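Long-range contacts in hypothetical protein (Bacteroides fragilis, PDB 4JX0), which is of unknown function but binds magnesium and joins a BT_3987-like N-terminal domain to a C-terminal domain related to the F5/F8 type C family: residues R26-I31 / I159-S164; K193-K198 / I230-K235; Q236-F241 / V292-V297. All coordinates share one frame; numbering follows the deposited sequence.

Interaction 1 (R26-I31 / I159-S164)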
ATOM      1  N   ARG A  26     -19.012  17.854  21.390  1.00 50.74           N
ATOM      2  CA  ARG A  26     -20.100  17.829  22.380  1.00 51.09           C
ATOM      3  C   ARG A  26     -19.807  18.865  23.481  1.00 53.43           C
ATOM      4  O   ARG A  26     -20.742  19.474  23.998  1.00 53.52           O
ATOM      5  CB  ARG A  26     -20.281  16.426  22.992  1.00 54.75           C
ATOM      6  CG  ARG A  26     -21.551  16.279  23.844  1.00 72.61           C
ATOM      7  CD  ARG A  26     -21.603  15.006  24.682  1.00 90.45           C
ATOM      8  NE  ARG A  26     -22.476  13.985  24.089  1.00104.54           N
ATOM      9  CZ  ARG A  26     -22.099  13.021  23.250  1.00121.79           C
ATOM     10  NH1 ARG A  26     -20.826  12.912  22.875  1.00110.01           N
ATOM     11  NH2 ARG A  26     -22.991  12.156  22.777  1.00110.54           N
ATOM     12  N   GLU A  27     -18.514  19.076  23.822  1.00 48.49           N
ATOM     13  CA  GLU A  27     -18.091  20.090  24.796  1.00 48.17           C
ATOM     14  C   GLU A  27     -18.345  21.490  24.238  1.00 49.01           C
ATOM     15  O   GLU A  27     -18.821  22.343  24.979  1.00 49.22           O
ATOM     16  CB  GLU A  27     -16.606  19.938  25.175  1.00 50.07           C
ATOM     17  CG  GLU A  27     -16.334  18.803  26.149  1.00 66.97           C
ATOM     18  CD  GLU A  27     -14.867  18.534  26.440  1.00 99.20           C
ATOM     19  OE1 GLU A  27     -14.018  19.387  26.092  1.00 97.20           O
ATOM     20  OE2 GLU A  27     -14.569  17.472  27.033  1.00 97.58           O
ATOM     21  N   GLN A  28     -18.041  21.731  22.941  1.00 43.15           N
ATOM     22  CA  GLN A  28     -18.301  23.021  22.280  1.00 41.87           C
ATOM     23  C   GLN A  28     -19.789  23.339  22.253  1.00 44.15           C
ATOM     24  O   GLN A  28     -20.169  24.502  22.412  1.00 44.84           O
ATOM     25  CB  GLN A  28     -17.788  23.054  20.834  1.00 42.57           C
ATOM     26  CG  GLN A  28     -16.310  23.363  20.663  1.00 62.20           C
ATOM     27  CD  GLN A  28     -16.029  23.818  19.247  1.00 77.82           C
ATOM     28  OE1 GLN A  28     -15.380  23.112  18.457  1.00 70.79           O
ATOM     29  NE2 GLN A  28     -16.513  25.020  18.899  1.00 62.67           N
ATOM     30  N   LEU A  29     -20.632  22.321  21.993  1.00 38.09           N
ATOM     31  CA  LEU A  29     -22.086  22.503  21.984  1.00 37.07           C
ATOM     32  C   LEU A  29     -22.602  22.838  23.391  1.00 41.38           C
ATOM     33  O   LEU A  29     -23.601  23.538  23.518  1.00 41.35           O
ATOM     34  CB  LEU A  29     -22.810  21.256  21.447  1.00 36.50           C
ATOM     35  CG  LEU A  29     -22.667  20.979  19.955  1.00 39.33           C
ATOM     36  CD1 LEU A  29     -23.100  19.565  19.642  1.00 39.39           C
ATOM     37  CD2 LEU A  29     -23.460  21.974  19.116  1.00 40.77           C
ATOM     38  N   GLY A  30     -21.940  22.323  24.419  1.00 38.11           N
ATOM     39  CA  GLY A  30     -22.282  22.603  25.804  1.00 39.17           C
ATOM     40  C   GLY A  30     -21.977  24.032  26.206  1.00 43.17           C
ATOM     41  O   GLY A  30     -22.819  24.679  26.831  1.00 43.50           O
ATOM     42  N   ILE A  31     -20.782  24.545  25.842  1.00 39.20           N
ATOM     43  CA  ILE A  31     -20.396  25.916  26.198  1.00 39.80           C
ATOM     44  C   ILE A  31     -21.171  26.943  25.357  1.00 42.48           C
ATOM     45  O   ILE A  31     -21.387  28.058  25.836  1.00 42.46           O
ATOM     46  CB  ILE A  31     -18.863  26.171  26.139  1.00 43.44           C
ATOM     47  CG1 ILE A  31     -18.280  26.034  24.730  1.00 43.64           C
ATOM     48  CG2 ILE A  31     -18.129  25.243  27.115  1.00 44.60           C
ATOM     49  CD1 ILE A  31     -17.014  26.816  24.520  1.00 57.73           C
ATOM     50  N   ILE A 159     -17.574  26.704  11.497  1.00 38.67           N
ATOM     51  CA  ILE A 159     -16.717  25.529  11.402  1.00 39.29           C
ATOM     52  C   ILE A 159     -16.199  25.287  12.820  1.00 45.00           C
ATOM     53  O   ILE A 159     -15.789  26.248  13.475  1.00 44.75           O
ATOM     54  CB  ILE A 159     -15.587  25.705  10.355  1.00 42.33           C
ATOM     55  CG1 ILE A 159     -16.171  25.777   8.927  1.00 42.89           C
ATOM     56  CG2 ILE A 159     -14.569  24.559  10.452  1.00 42.96           C
ATOM     57  CD1 ILE A 159     -15.372  26.623   8.013  1.00 53.55           C
ATOM     58  N   ALA A 160     -16.252  24.032  13.315  1.00 42.65           N
ATOM     59  CA  ALA A 160     -15.816  23.712  14.680  1.00 43.59           C
ATOM     60  C   ALA A 160     -14.339  24.065  14.908  1.00 50.83           C
ATOM     61  O   ALA A 160     -13.543  24.058  13.964  1.00 50.83           O
ATOM     62  CB  ALA A 160     -16.046  22.240  14.977  1.00 44.19           C
ATOM     63  N   ARG A 161     -13.982  24.398  16.160  1.00 49.23           N
ATOM     64  CA  ARG A 161     -12.606  24.766  16.523  1.00 50.05           C
ATOM     65  C   ARG A 161     -11.660  23.596  16.195  1.00 53.45           C
ATOM     66  O   ARG A 161     -10.704  23.758  15.431  1.00 52.84           O
ATOM     67  CB  ARG A 161     -12.528  25.166  18.018  1.00 52.08           C
ATOM     68  CG  ARG A 161     -13.220  26.500  18.302  1.00 62.78           C
ATOM     69  CD  ARG A 161     -13.573  26.719  19.761  1.00 71.69           C
ATOM     70  NE  ARG A 161     -14.341  27.956  19.937  1.00 83.35           N
ATOM     71  CZ  ARG A 161     -14.796  28.422  21.100  1.00 99.23           C
ATOM     72  NH1 ARG A 161     -14.565  27.755  22.229  1.00 87.79           N
ATOM     73  NH2 ARG A 161     -15.485  29.557  21.145  1.00 84.25           N
ATOM     74  N   THR A 162     -12.002  22.411  16.716  1.00 49.07           N
ATOM     75  CA  THR A 162     -11.305  21.150  16.476  1.00 47.99           C
ATOM     76  C   THR A 162     -12.003  20.403  15.330  1.00 49.66           C
ATOM     77  O   THR A 162     -13.084  20.814  14.922  1.00 49.76           O
ATOM     78  CB  THR A 162     -11.331  20.334  17.760  1.00 55.05           C
ATOM     79  OG1 THR A 162     -12.693  20.191  18.165  1.00 56.01           O
ATOM     80  CG2 THR A 162     -10.534  20.986  18.875  1.00 52.44           C
ATOM     81  N   ARG A 163     -11.403  19.314  14.824  1.00 43.66           N
ATOM     82  CA  ARG A 163     -11.949  18.486  13.732  1.00 41.65           C
ATOM     83  C   ARG A 163     -12.293  19.312  12.458  1.00 44.46           C
ATOM     84  O   ARG A 163     -13.284  19.030  11.791  1.00 43.86           O
ATOM     85  CB  ARG A 163     -13.174  17.672  14.204  1.00 39.35           C
ATOM     86  CG  ARG A 163     -12.816  16.655  15.267  1.00 50.75           C
ATOM     87  CD  ARG A 163     -13.976  15.791  15.711  1.00 57.46           C
ATOM     88  NE  ARG A 163     -13.529  14.657  16.528  1.00 66.50           N
ATOM     89  CZ  ARG A 163     -13.005  13.525  16.060  1.00 86.77           C
ATOM     90  NH1 ARG A 163     -12.853  13.345  14.750  1.00 78.13           N
ATOM     91  NH2 ARG A 163     -12.635  12.561  16.897  1.00 76.52           N
ATOM     92  N   SER A 164     -11.465  20.316  12.125  1.00 40.72           N
ATOM     93  CA  SER A 164     -11.633  21.153  10.928  1.00 40.10           C
ATOM     94  C   SER A 164     -10.461  21.023   9.943  1.00 43.18           C
ATOM     95  O   SER A 164     -10.550  21.573   8.843  1.00 41.97           O
ATOM     96  CB  SER A 164     -11.780  22.619  11.325  1.00 44.75           C
ATOM     97  OG  SER A 164     -10.669  23.088  12.074  1.00 57.19           O
TER

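Interaction 2 (K193-K198 / I230-K235)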
ATOM      1  N   LYS A 193      20.818 -27.775  -7.182  1.00 31.61           N
ATOM      2  CA  LYS A 193      21.707 -28.557  -6.323  1.00 32.41           C
ATOM      3  C   LYS A 193      22.634 -27.647  -5.534  1.00 39.90           C
ATOM      4  O   LYS A 193      22.855 -27.857  -4.337  1.00 41.00           O
ATOM      5  CB  LYS A 193      22.544 -29.545  -7.151  1.00 34.28           C
ATOM      6  CG  LYS A 193      23.359 -30.508  -6.278  1.00 53.29           C
ATOM      7  CD  LYS A 193      24.119 -31.556  -7.080  1.00 66.63           C
ATOM      8  CE  LYS A 193      24.865 -32.515  -6.177  1.00 82.58           C
ATOM      9  NZ  LYS A 193      25.560 -33.579  -6.948  1.00 93.53           N
ATOM     10  N   GLU A 194      23.178 -26.645  -6.219  1.00 37.31           N
ATOM     11  CA  GLU A 194      24.122 -25.681  -5.650  1.00 38.13           C
ATOM     12  C   GLU A 194      23.443 -24.547  -4.842  1.00 41.39           C
ATOM     13  O   GLU A 194      24.149 -23.784  -4.178  1.00 42.07           O
ATOM     14  CB  GLU A 194      24.985 -25.074  -6.773  1.00 40.30           C
ATOM     15  CG  GLU A 194      24.229 -24.241  -7.808  1.00 52.88           C
ATOM     16  CD  GLU A 194      24.159 -24.884  -9.179  1.00 76.05           C
ATOM     17  OE1 GLU A 194      23.443 -25.905  -9.321  1.00 57.23           O
ATOM     18  OE2 GLU A 194      24.826 -24.368 -10.106  1.00 70.49           O
ATOM     19  N   ILE A 195      22.100 -24.411  -4.913  1.00 36.75           N
ATOM     20  CA  ILE A 195      21.365 -23.365  -4.192  1.00 35.73           C
ATOM     21  C   ILE A 195      21.250 -23.725  -2.700  1.00 39.49           C
ATOM     22  O   ILE A 195      21.062 -24.888  -2.354  1.00 39.08           O
ATOM     23  CB  ILE A 195      19.961 -23.141  -4.827  1.00 37.89           C
ATOM     24  CG1 ILE A 195      20.104 -22.558  -6.242  1.00 38.09           C
ATOM     25  CG2 ILE A 195      19.082 -22.230  -3.942  1.00 39.29           C
ATOM     26  CD1 ILE A 195      18.785 -22.340  -6.975  1.00 43.53           C
ATOM     27  N   SER A 196      21.343 -22.707  -1.831  1.00 36.45           N
ATOM     28  CA  SER A 196      21.170 -22.819  -0.379  1.00 36.37           C
ATOM     29  C   SER A 196      19.940 -21.988  -0.013  1.00 39.40           C
ATOM     30  O   SER A 196      19.596 -21.057  -0.748  1.00 38.54           O
ATOM     31  CB  SER A 196      22.414 -22.336   0.372  1.00 40.62           C
ATOM     32  OG  SER A 196      23.590 -22.388  -0.423  1.00 50.87           O
ATOM     33  N   PHE A 197      19.262 -22.329   1.092  1.00 35.12           N
ATOM     34  CA  PHE A 197      18.050 -21.633   1.511  1.00 33.64           C
ATOM     35  C   PHE A 197      18.114 -21.185   2.957  1.00 39.31           C
ATOM     36  O   PHE A 197      18.677 -21.879   3.806  1.00 39.83           O
ATOM     37  CB  PHE A 197      16.834 -22.541   1.338  1.00 34.10           C
ATOM     38  CG  PHE A 197      16.629 -23.060  -0.061  1.00 34.10           C
ATOM     39  CD1 PHE A 197      17.197 -24.260  -0.461  1.00 35.78           C
ATOM     40  CD2 PHE A 197      15.846 -22.367  -0.967  1.00 36.14           C
ATOM     41  CE1 PHE A 197      17.004 -24.746  -1.752  1.00 37.96           C
ATOM     42  CE2 PHE A 197      15.667 -22.847  -2.264  1.00 36.67           C
ATOM     43  CZ  PHE A 197      16.251 -24.032  -2.649  1.00 35.69           C
ATOM     44  N   LYS A 198      17.497 -20.035   3.239  1.00 36.16           N
ATOM     45  CA  LYS A 198      17.383 -19.482   4.585  1.00 36.57           C
ATOM     46  C   LYS A 198      15.953 -19.013   4.775  1.00 41.11           C
ATOM     47  O   LYS A 198      15.310 -18.585   3.815  1.00 41.53           O
ATOM     48  CB  LYS A 198      18.396 -18.346   4.824  1.00 39.44           C
ATOM     49  CG  LYS A 198      19.804 -18.862   5.094  1.00 64.75           C
ATOM     50  CD  LYS A 198      20.817 -17.753   5.403  1.00 80.62           C
ATOM     51  CE  LYS A 198      20.916 -17.434   6.880  1.00 97.73           C
ATOM     52  NZ  LYS A 198      21.968 -16.420   7.167  1.00107.33           N
ATOM     53  N   ILE A 230      16.694 -17.405  -1.303  1.00 32.45           N
ATOM     54  CA  ILE A 230      17.419 -18.274  -2.230  1.00 32.66           C
ATOM     55  C   ILE A 230      18.818 -17.716  -2.267  1.00 38.35           C
ATOM     56  O   ILE A 230      18.968 -16.545  -2.605  1.00 38.57           O
ATOM     57  CB  ILE A 230      16.752 -18.283  -3.648  1.00 35.15           C
ATOM     58  CG1 ILE A 230      15.534 -19.223  -3.695  1.00 35.68           C
ATOM     59  CG2 ILE A 230      17.759 -18.674  -4.740  1.00 34.38           C
ATOM     60  CD1 ILE A 230      14.452 -18.893  -2.753  1.00 44.59           C
ATOM     61  N   ILE A 231      19.838 -18.517  -1.929  1.00 35.45           N
ATOM     62  CA  ILE A 231      21.221 -18.050  -1.923  1.00 35.70           C
ATOM     63  C   ILE A 231      21.992 -18.800  -2.998  1.00 40.33           C
ATOM     64  O   ILE A 231      22.118 -20.019  -2.916  1.00 39.06           O
ATOM     65  CB  ILE A 231      21.852 -18.229  -0.518  1.00 39.15           C
ATOM     66  CG1 ILE A 231      21.014 -17.508   0.567  1.00 39.19           C
ATOM     67  CG2 ILE A 231      23.291 -17.707  -0.500  1.00 40.44           C
ATOM     68  CD1 ILE A 231      21.084 -18.118   1.875  1.00 43.62           C
ATOM     69  N   LEU A 232      22.514 -18.066  -3.998  1.00 38.97           N
ATOM     70  CA  LEU A 232      23.298 -18.647  -5.089  1.00 39.57           C
ATOM     71  C   LEU A 232      24.771 -18.754  -4.678  1.00 46.67           C
ATOM     72  O   LEU A 232      25.213 -17.960  -3.842  1.00 47.19           O
ATOM     73  CB  LEU A 232      23.187 -17.790  -6.358  1.00 39.16           C
ATOM     74  CG  LEU A 232      21.781 -17.417  -6.813  1.00 42.44           C
ATOM     75  CD1 LEU A 232      21.834 -16.552  -8.047  1.00 42.69           C
ATOM     76  CD2 LEU A 232      20.939 -18.656  -7.080  1.00 43.28           C
ATOM     77  N   PRO A 233      25.564 -19.678  -5.264  1.00 44.35           N
ATOM     78  CA  PRO A 233      26.995 -19.761  -4.896  1.00 45.61           C
ATOM     79  C   PRO A 233      27.801 -18.513  -5.281  1.00 52.83           C
ATOM     80  O   PRO A 233      28.707 -18.114  -4.540  1.00 53.50           O
ATOM     81  CB  PRO A 233      27.497 -20.985  -5.669  1.00 46.90           C
ATOM     82  CG  PRO A 233      26.295 -21.675  -6.152  1.00 50.27           C
ATOM     83  CD  PRO A 233      25.215 -20.682  -6.285  1.00 45.24           C
ATOM     84  N   GLU A 234      27.490 -17.920  -6.456  1.00 50.02           N
ATOM     85  CA  GLU A 234      28.134 -16.696  -6.942  1.00 50.62           C
ATOM     86  C   GLU A 234      27.138 -15.854  -7.741  1.00 53.11           C
ATOM     87  O   GLU A 234      26.035 -16.310  -8.044  1.00 52.47           O
ATOM     88  CB  GLU A 234      29.388 -17.013  -7.795  1.00 52.77           C
ATOM     89  CG  GLU A 234      29.158 -17.788  -9.089  1.00 65.83           C
ATOM     90  CD  GLU A 234      28.942 -19.281  -8.934  1.00101.06           C
ATOM     91  OE1 GLU A 234      29.862 -19.962  -8.424  1.00109.73           O
ATOM     92  OE2 GLU A 234      27.873 -19.779  -9.356  1.00 97.29           O
ATOM     93  N   LYS A 235      27.533 -14.622  -8.060  1.00 48.62           N
ATOM     94  CA  LYS A 235      26.757 -13.690  -8.882  1.00 47.39           C
ATOM     95  C   LYS A 235      26.423 -14.347 -10.220  1.00 50.07           C
ATOM     96  O   LYS A 235      27.326 -14.894 -10.850  1.00 50.03           O
ATOM     97  CB  LYS A 235      27.594 -12.409  -9.113  1.00 50.44           C
ATOM     98  CG  LYS A 235      27.031 -11.400 -10.114  1.00 62.54           C
ATOM     99  CD  LYS A 235      27.889 -10.133 -10.177  1.00 74.82           C
ATOM    100  CE  LYS A 235      29.196 -10.320 -10.918  1.00 86.39           C
ATOM    101  NZ  LYS A 235      29.874  -9.022 -11.175  1.00 96.29           N
TER

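Interaction 3 (Q236-F241 / V292-V297)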
ATOM      1  N   GLN A 236      25.154 -14.307 -10.650  1.00 45.60           N
ATOM      2  CA  GLN A 236      24.775 -14.873 -11.945  1.00 44.90           C
ATOM      3  C   GLN A 236      23.429 -14.337 -12.406  1.00 47.15           C
ATOM      4  O   GLN A 236      22.563 -14.037 -11.592  1.00 45.92           O
ATOM      5  CB  GLN A 236      24.771 -16.413 -11.933  1.00 45.87           C
ATOM      6  CG  GLN A 236      23.941 -17.052 -10.837  1.00 58.93           C
ATOM      7  CD  GLN A 236      24.325 -18.499 -10.667  1.00 73.73           C
ATOM      8  OE1 GLN A 236      23.674 -19.405 -11.190  1.00 69.64           O
ATOM      9  NE2 GLN A 236      25.414 -18.748  -9.960  1.00 64.92           N
ATOM     10  N   SER A 237      23.276 -14.202 -13.729  1.00 43.58           N
ATOM     11  CA  SER A 237      22.078 -13.661 -14.363  1.00 42.15           C
ATOM     12  C   SER A 237      20.953 -14.701 -14.398  1.00 42.84           C
ATOM     13  O   SER A 237      21.074 -15.698 -15.110  1.00 43.27           O
ATOM     14  CB  SER A 237      22.411 -13.188 -15.774  1.00 46.36           C
ATOM     15  OG  SER A 237      21.280 -12.610 -16.403  1.00 59.83           O
ATOM     16  N   LEU A 238      19.857 -14.459 -13.639  1.00 36.11           N
ATOM     17  CA  LEU A 238      18.707 -15.366 -13.567  1.00 34.35           C
ATOM     18  C   LEU A 238      17.511 -14.879 -14.379  1.00 36.24           C
ATOM     19  O   LEU A 238      17.185 -13.692 -14.360  1.00 36.54           O
ATOM     20  CB  LEU A 238      18.251 -15.551 -12.115  1.00 33.82           C
ATOM     21  CG  LEU A 238      19.230 -16.194 -11.147  1.00 38.52           C
ATOM     22  CD1 LEU A 238      18.576 -16.400  -9.824  1.00 38.41           C
ATOM     23  CD2 LEU A 238      19.739 -17.532 -11.662  1.00 42.02           C
ATOM     24  N   LYS A 239      16.827 -15.835 -15.031  1.00 29.51           N
ATOM     25  CA  LYS A 239      15.645 -15.605 -15.848  1.00 28.01           C
ATOM     26  C   LYS A 239      14.360 -15.671 -15.008  1.00 31.22           C
ATOM     27  O   LYS A 239      13.379 -15.012 -15.359  1.00 31.24           O
ATOM     28  CB  LYS A 239      15.581 -16.637 -16.986  1.00 29.42           C
ATOM     29  CG  LYS A 239      16.715 -16.499 -18.008  1.00 33.43           C
ATOM     30  CD  LYS A 239      16.533 -17.446 -19.186  1.00 42.50           C
ATOM     31  CE  LYS A 239      17.445 -17.116 -20.343  1.00 61.05           C
ATOM     32  NZ  LYS A 239      17.672 -18.290 -21.234  1.00 76.22           N
ATOM     33  N   GLY A 240      14.366 -16.480 -13.943  1.00 26.15           N
ATOM     34  CA  GLY A 240      13.224 -16.651 -13.052  1.00 24.81           C
ATOM     35  C   GLY A 240      13.290 -17.901 -12.195  1.00 28.47           C
ATOM     36  O   GLY A 240      14.361 -18.491 -12.040  1.00 27.09           O
ATOM     37  N   PHE A 241      12.131 -18.320 -11.632  1.00 25.84           N
ATOM     38  CA  PHE A 241      12.027 -19.501 -10.769  1.00 25.35           C
ATOM     39  C   PHE A 241      10.768 -20.305 -10.998  1.00 30.70           C
ATOM     40  O   PHE A 241       9.762 -19.760 -11.438  1.00 32.22           O
ATOM     41  CB  PHE A 241      12.029 -19.081  -9.291  1.00 27.16           C
ATOM     42  CG  PHE A 241      13.266 -18.339  -8.854  1.00 29.26           C
ATOM     43  CD1 PHE A 241      13.355 -16.961  -8.993  1.00 32.16           C
ATOM     44  CD2 PHE A 241      14.363 -19.021  -8.357  1.00 31.52           C
ATOM     45  CE1 PHE A 241      14.509 -16.281  -8.618  1.00 33.28           C
ATOM     46  CE2 PHE A 241      15.523 -18.339  -8.001  1.00 34.48           C
ATOM     47  CZ  PHE A 241      15.585 -16.974  -8.123  1.00 32.62           C
ATOM     48  N   VAL A 292      18.200 -10.595 -14.344  1.00 36.46           N
ATOM     49  CA  VAL A 292      18.932  -9.783 -13.369  1.00 36.49           C
ATOM     50  C   VAL A 292      20.116 -10.536 -12.752  1.00 41.51           C
ATOM     51  O   VAL A 292      19.965 -11.675 -12.311  1.00 40.52           O
ATOM     52  CB  VAL A 292      17.969  -9.253 -12.257  1.00 39.02           C
ATOM     53  CG1 VAL A 292      17.085 -10.350 -11.673  1.00 37.77           C
ATOM     54  CG2 VAL A 292      18.731  -8.532 -11.147  1.00 39.18           C
ATOM     55  N   GLU A 293      21.282  -9.858 -12.672  1.00 39.80           N
ATOM     56  CA  GLU A 293      22.469 -10.403 -12.001  1.00 40.56           C
ATOM     57  C   GLU A 293      22.261 -10.234 -10.508  1.00 43.26           C
ATOM     58  O   GLU A 293      22.027  -9.113 -10.051  1.00 42.18           O
ATOM     59  CB  GLU A 293      23.781  -9.715 -12.444  1.00 43.29           C
ATOM     60  CG  GLU A 293      24.553 -10.470 -13.512  1.00 58.93           C
ATOM     61  CD  GLU A 293      26.052 -10.241 -13.484  1.00 91.44           C
ATOM     62  OE1 GLU A 293      26.479  -9.101 -13.183  1.00 90.21           O
ATOM     63  OE2 GLU A 293      26.800 -11.205 -13.764  1.00 90.16           O
ATOM     64  N   CYS A 294      22.312 -11.337  -9.753  1.00 38.91           N
ATOM     65  CA  CYS A 294      22.077 -11.285  -8.317  1.00 38.00           C
ATOM     66  C   CYS A 294      22.813 -12.397  -7.584  1.00 41.10           C
ATOM     67  O   CYS A 294      23.221 -13.396  -8.179  1.00 40.05           O
ATOM     68  CB  CYS A 294      20.578 -11.345  -8.038  1.00 37.26           C
ATOM     69  SG  CYS A 294      19.742 -12.816  -8.699  1.00 39.98           S
ATOM     70  N   THR A 295      22.970 -12.187  -6.274  1.00 38.02           N
ATOM     71  CA  THR A 295      23.605 -13.118  -5.346  1.00 38.27           C
ATOM     72  C   THR A 295      22.534 -13.891  -4.576  1.00 40.31           C
ATOM     73  O   THR A 295      22.714 -15.082  -4.314  1.00 40.55           O
ATOM     74  CB  THR A 295      24.535 -12.349  -4.409  1.00 50.77           C
ATOM     75  OG1 THR A 295      23.823 -11.250  -3.830  1.00 53.88           O
ATOM     76  CG2 THR A 295      25.757 -11.830  -5.128  1.00 50.51           C
ATOM     77  N   LYS A 296      21.434 -13.206  -4.199  1.00 34.44           N
ATOM     78  CA  LYS A 296      20.306 -13.794  -3.482  1.00 32.24           C
ATOM     79  C   LYS A 296      18.970 -13.231  -3.980  1.00 33.81           C
ATOM     80  O   LYS A 296      18.915 -12.113  -4.492  1.00 33.12           O
ATOM     81  CB  LYS A 296      20.402 -13.515  -1.968  1.00 34.34           C
ATOM     82  CG  LYS A 296      21.696 -13.892  -1.288  1.00 42.16           C
ATOM     83  CD  LYS A 296      21.631 -13.537   0.192  1.00 50.19           C
ATOM     84  CE  LYS A 296      22.953 -13.713   0.895  1.00 64.17           C
ATOM     85  NZ  LYS A 296      22.991 -12.964   2.178  1.00 78.88           N
ATOM     86  N   VAL A 297      17.890 -13.990  -3.762  1.00 29.14           N
ATOM     87  CA  VAL A 297      16.507 -13.592  -4.075  1.00 27.82           C
ATOM     88  C   VAL A 297      15.663 -13.988  -2.861  1.00 32.51           C
ATOM     89  O   VAL A 297      15.836 -15.093  -2.353  1.00 32.70           O
ATOM     90  CB  VAL A 297      15.981 -14.220  -5.392  1.00 29.92           C
ATOM     91  CG1 VAL A 297      14.527 -13.829  -5.648  1.00 28.82           C
ATOM     92  CG2 VAL A 297      16.857 -13.813  -6.569  1.00 30.01           C
TER

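Interaction 1 (R26-I31 / I159-S164)
At the edge of the N-terminal beta-sheet domain, probably the BT_3987-like one, a helix-to-loop contact runs from Gln-28, on helix 23-31, to Arg-161, in the loop between strands 157-159 and 165-174. Its one directional bond is donated by Arg-161 N to Gln-28 OE1 at 3.0 Å; the angle at the hydrogen, 139°, shows a bent bond, and the donor is tilted from the carbonyl plane. Gln-28 covers the gap because its chain is extended beyond CG, which stands anti to the carbonyl carbon (chi1 -82°). The other end of the amide follows the aliphatic part of Arg-161, with Gln-28 NE2 3.5 Å from Arg-161 CD. Amide and guanidinium planes differ by just 11°, yet the approach is oblique. The methyl of Ala-160 packs against the amide oxygen, CB 3.6 Å from Gln-28 OE1. One helical turn on, the tip of Ile-31 meets the guanidinium, CD1 lying 3.5 Å from Arg-161 NH1. With 191 Å² buried, the contact is a small surface one. Asp-24, from the same helix, holds the next part of the loop through Thr-162 OG1 and Arg-163 NE, while strand 36-41 lies beside both segments, Leu-37 touching Gln-28 and Tyr-39 touching Ala-160.

Interaction 2 (K193-K198 / I230-K235)
Ser-196 and Ile-231 form the hydrogen-bonded pair of a short antiparallel strand contact, and each donates its backbone N-H to the other. Ser-196 N lies 3.0 Å from Ile-231 O, and Ile-231 N lies 2.8 Å from Ser-196 O; Phe-197 and Ile-230 follow as a non-hydrogen-bonded pair. The two short strands run at 144° to each other, so the pairing is twisted.

The apolar contacts gather on the face that carries Phe-197 and Ile-230. These two side chains lie side by side and point the same way, Phe-197 CE2 being 3.9 Å from Ile-230 CG1. Ile-195 joins them from just before the strand: its CG2 meets Ile-230 CG2 at 3.9 Å and also sits over one face of the Phe-197 ring, offset toward the rim, while its CG1 branch runs alongside Leu-232 CD2.

On the face of Ser-196 and Ile-231 the packing is more peripheral. The Ile-231 and Lys-198 side chains cross, with Ile-231 CD1 3.5 Å from Lys-198 CG, before the lysine chain bends at chi3.

Ahead of strand 196-199, Glu-194 uses carbon atoms against a proline ring. With Glu-194 CG placed between the backbone N and the carbonyl carbon (chi1 64°), it lies 3.7 Å from Pro-233 CG; the carboxylate is salt-bridged to Arg-320.

Strand 196-199 is one of the two outermost strands, within this chain, of a five-stranded antiparallel sheet, and strand 227-232 links it to strand 296-304. Val-316 of strand 312-319 touches both Phe-197 and Ile-230, and the Phe-197 side chain is about 9 Å from a bound magnesium ion, whose ligands include Ser-208 and Glu-315.

Interaction 3 (Q236-F241 / V292-V297)
Gln-236 to Leu-238 pairs antiparallel with Val-292 to Cys-294, and the axes of segments 236-241 and 292-294 approach to 4.5 Å at 128°. Four backbone bonds define the register. Leu-238 N reaches Val-292 O at 3.1 Å, Val-292 N bonds back to Leu-238 O, and the Gln-236 and Cys-294 pair repeats this double link with Gln-236 N 3.3 Å from Cys-294 O. Between these two hydrogen-bonded pairs, Ser-237 faces Glu-293 as a non-hydrogen-bonded pair; there the side chains meet through carbon, Ser-237 CB to Glu-293 CG being 4.1 Å.

The face carrying Leu-238 and Cys-294 is mostly buried and packs through apolar atoms. Leu-238 CD1 lies 3.9 Å from Cys-294 SG, whose chi1 of 58° sets the sulfur between the backbone N and the carbonyl carbon. The chain then turns a corner at Thr-295, and Val-297 comes back toward the first segment. Its CG2 methyl meets the Phe-241 ring at the edge, near the ring plane, 3.7 Å from Phe-241 CZ; the two side chains come from opposite directions.

That corner carries the chain from one sheet to the other, consistent with the beta-sandwich of the F5/F8 type C family. Leu-232 and Ile-230 of strand 227-232 touch Leu-238 and Phe-241, while strand 255-263 supplies Val-262 against Val-292 and Cys-294, and Val-260 against Val-297.

Interactions 2 and 3 belong to one region, their centres 10 Å apart, whereas the centre of interaction 1 lies about 62 Å and 59 Å from theirs, on the opposite side of the chain's centre. The near pair reach the same five-stranded sheet, where strands 227-232 and 296-304 are neighbours: Ile-230 N and Val-297 O, 2.7 Å apart, probably form a hydrogen bond. Interaction 3 is buried and spans two sheets, while interaction 2 is partly buried at a sheet edge; both combine reciprocal backbone bonding with aliphatic and aromatic packing. Interaction 1, on the surface, has no strand pairing: a glutamine amide bonded to one loop N-H, plus contacts along an arginine, joins its segments.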